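Mucus binding proteinn (Lactobacillus reuteri, PDB 4MT5) probably binds mucin glycoproteins of the gut lining as a cell-wall-attached surface protein, of which this chain is a single repeat, Mub repeat V. Local coordinates at residues 75-78 against 79-83. Numbering follows the deposited sequence.
Sequences THTD and ATDKN
Asp78 and Asp81 close a type I beta turn: the amide N of Asp81 donates to the carbonyl O of Asp78 over 2.9 Å, nearly straight at 162° although it comes from above the carbonyl plane. The side chains of the same turn add a second tie, the hydroxyl OG1 of Thr80 donating to Asp78 OD1 at 3.1 Å, almost in line with the acceptor's C-O bond. Asp78 can offer that oxygen because its CG sits between the backbone N and the carbonyl carbon (chi1 53°), which turns OD1 toward the Thr80 hydroxyl. An alanine here would probably leave the Thr80 hydroxyl without the carboxylate oxygen it donates to, and the turn with only its backbone bond of the two described. One turn leads into the next, since Asp81 OD2 accepts from the backbone N of Asn83 at 2.7 Å, an Asx turn. The paired turns illustrate how short local bonds can hold a change of chain direction: they link strand 65-77 to strand 85-96 near the middle of this elongated repeat, which has a ubiquitin-like beta-grasp fold. The closer packing is on the methyl side of Thr77, where CG2, anti to its own amide nitrogen, lies 3.8 Å from Asp81 CB and, at a like distance, from Asp81 OD2, with Asn83 CB 3.9 Å away; the Thr77 and Asp81 side chains meet roughly at right angles. The hydroxyl side of Thr77 is looser, bridged by water: one molecule stands 3.1 Å from Thr77 OG1 and accepts from Asn83 ND2. Farther along, Asn83 O is hydrogen-bonded to the hydroxyl of Tyr117, on strand 104-120.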
ATOM      1  N   THR A  75       4.432  -7.591  -3.909  1.00 26.10           N
ATOM      2  CA  THR A  75       3.390  -7.192  -4.839  1.00 26.18           C
ATOM      3  C   THR A  75       3.122  -5.706  -4.719  1.00 26.66           C
ATOM      4  O   THR A  75       2.763  -5.215  -3.649  1.00 26.85           O
ATOM      5  CB  THR A  75       2.081  -7.932  -4.577  1.00 27.87           C
ATOM      6  OG1 THR A  75       2.207  -9.297  -4.999  1.00 32.59           O
ATOM      7  CG2 THR A  75       0.959  -7.279  -5.354  1.00 29.25           C
ATOM      8  N   HIS A  76       3.292  -4.985  -5.819  1.00 26.39           N
ATOM      9  CA  HIS A  76       3.040  -3.548  -5.809  1.00 26.52           C
ATOM     10  C   HIS A  76       1.655  -3.154  -6.344  1.00 26.54           C
ATOM     11  O   HIS A  76       1.291  -3.463  -7.475  1.00 31.90           O
ATOM     12  CB  HIS A  76       4.126  -2.815  -6.580  1.00 24.00           C
ATOM     13  CG  HIS A  76       3.901  -1.345  -6.679  1.00 24.69           C
ATOM     14  ND1 HIS A  76       3.523  -0.732  -7.850  1.00 29.09           N
ATOM     15  CD2 HIS A  76       3.991  -0.366  -5.749  1.00 28.17           C
ATOM     16  CE1 HIS A  76       3.395   0.566  -7.638  1.00 31.11           C
ATOM     17  NE2 HIS A  76       3.671   0.815  -6.372  1.00 26.94           N
ATOM     18  N   THR A  77       0.877  -2.488  -5.512  1.00 25.22           N
ATOM     19  CA  THR A  77      -0.390  -1.948  -5.946  1.00 27.35           C
ATOM     20  C   THR A  77      -0.178  -0.453  -6.081  1.00 30.13           C
ATOM     21  O   THR A  77       0.275   0.184  -5.131  1.00 29.75           O
ATOM     22  CB  THR A  77      -1.479  -2.204  -4.897  1.00 27.74           C
ATOM     23  OG1 THR A  77      -1.607  -3.614  -4.664  1.00 32.85           O
ATOM     24  CG2 THR A  77      -2.802  -1.656  -5.377  1.00 29.05           C
ATOM     25  N   ASP A  78      -0.470   0.128  -7.241  1.00 29.39           N
ATOM     26  CA  ASP A  78      -0.288   1.583  -7.365  1.00 33.50           C
ATOM     27  C   ASP A  78      -1.577   2.379  -7.363  1.00 27.55           C
ATOM     28  O   ASP A  78      -2.667   1.815  -7.417  1.00 28.26           O
ATOM     29  CB  ASP A  78       0.556   1.952  -8.581  1.00 37.27           C
ATOM     30  CG  ASP A  78       0.027   1.348  -9.834  1.00 41.26           C
ATOM     31  OD1 ASP A  78      -1.155   1.637 -10.151  1.00 40.26           O
ATOM     32  OD2 ASP A  78       0.773   0.566 -10.474  1.00 42.28           O
ATOM     33  N   ALA A  79      -1.415   3.697  -7.330  1.00 29.30           N
ATOM     34  CA  ALA A  79      -2.492   4.641  -7.043  1.00 26.44           C
ATOM     35  C   ALA A  79      -3.672   4.599  -8.020  1.00 28.82           C
ATOM     36  O   ALA A  79      -4.790   4.954  -7.655  1.00 31.00           O
ATOM     37  CB  ALA A  79      -1.930   6.031  -6.957  1.00 23.37           C
ATOM     38  N   THR A  80      -3.426   4.149  -9.248  1.00 29.38           N
ATOM     39  CA  THR A  80      -4.485   4.011 -10.253  1.00 28.70           C
ATOM     40  C   THR A  80      -5.260   2.685 -10.187  1.00 26.98           C
ATOM     41  O   THR A  80      -6.212   2.484 -10.935  1.00 30.77           O
ATOM     42  CB  THR A  80      -3.931   4.158 -11.687  1.00 28.31           C
ATOM     43  OG1 THR A  80      -3.175   2.989 -12.028  1.00 28.54           O
ATOM     44  CG2 THR A  80      -3.056   5.407 -11.819  1.00 26.92           C
ATOM     45  N   ASP A  81      -4.853   1.780  -9.307  1.00 29.05           N
ATOM     46  CA  ASP A  81      -5.507   0.480  -9.197  1.00 28.96           C
ATOM     47  C   ASP A  81      -6.764   0.632  -8.354  1.00 30.03           C
ATOM     48  O   ASP A  81      -6.862   1.571  -7.565  1.00 31.93           O
ATOM     49  CB  ASP A  81      -4.553  -0.534  -8.563  1.00 29.51           C
ATOM     50  CG  ASP A  81      -5.085  -1.959  -8.619  1.00 32.23           C
ATOM     51  OD1 ASP A  81      -4.803  -2.667  -9.618  1.00 31.73           O
ATOM     52  OD2 ASP A  81      -5.777  -2.375  -7.656  1.00 31.68           O
ATOM     53  N   LYS A  82      -7.729  -0.270  -8.524  1.00 28.52           N
ATOM     54  CA  LYS A  82      -8.949  -0.230  -7.718  1.00 29.36           C
ATOM     55  C   LYS A  82      -8.636  -0.400  -6.251  1.00 30.31           C
ATOM     56  O   LYS A  82      -9.344   0.129  -5.383  1.00 34.36           O
ATOM     57  CB  LYS A  82      -9.898  -1.341  -8.121  1.00 30.89           C
ATOM     58  CG  LYS A  82     -10.321  -1.297  -9.566  1.00 38.71           C
ATOM     59  CD  LYS A  82     -11.495  -2.246  -9.818  1.00 42.95           C
ATOM     60  CE  LYS A  82     -11.354  -3.548  -9.022  1.00 40.74           C
ATOM     61  NZ  LYS A  82     -12.164  -3.577  -7.767  1.00 39.42           N
ATOM     62  N   ASN A  83      -7.567  -1.143  -5.987  1.00 27.84           N
ATOM     63  CA  ASN A  83      -7.147  -1.443  -4.627  1.00 28.72           C
ATOM     64  C   ASN A  83      -6.301  -0.367  -3.940  1.00 27.23           C
ATOM     65  O   ASN A  83      -5.920  -0.506  -2.776  1.00 26.20           O
ATOM     66  CB  ASN A  83      -6.451  -2.798  -4.590  1.00 28.14           C
ATOM     67  CG  ASN A  83      -7.434  -3.927  -4.553  1.00 29.68           C
ATOM     68  OD1 ASN A  83      -8.637  -3.701  -4.662  1.00 31.16           O
ATOM     69  ND2 ASN A  83      -6.944  -5.147  -4.381  1.00 30.90           N
TER
HETATM   70  O   HOH W   1      -4.115  -5.369  -4.255  1.00 34.64           O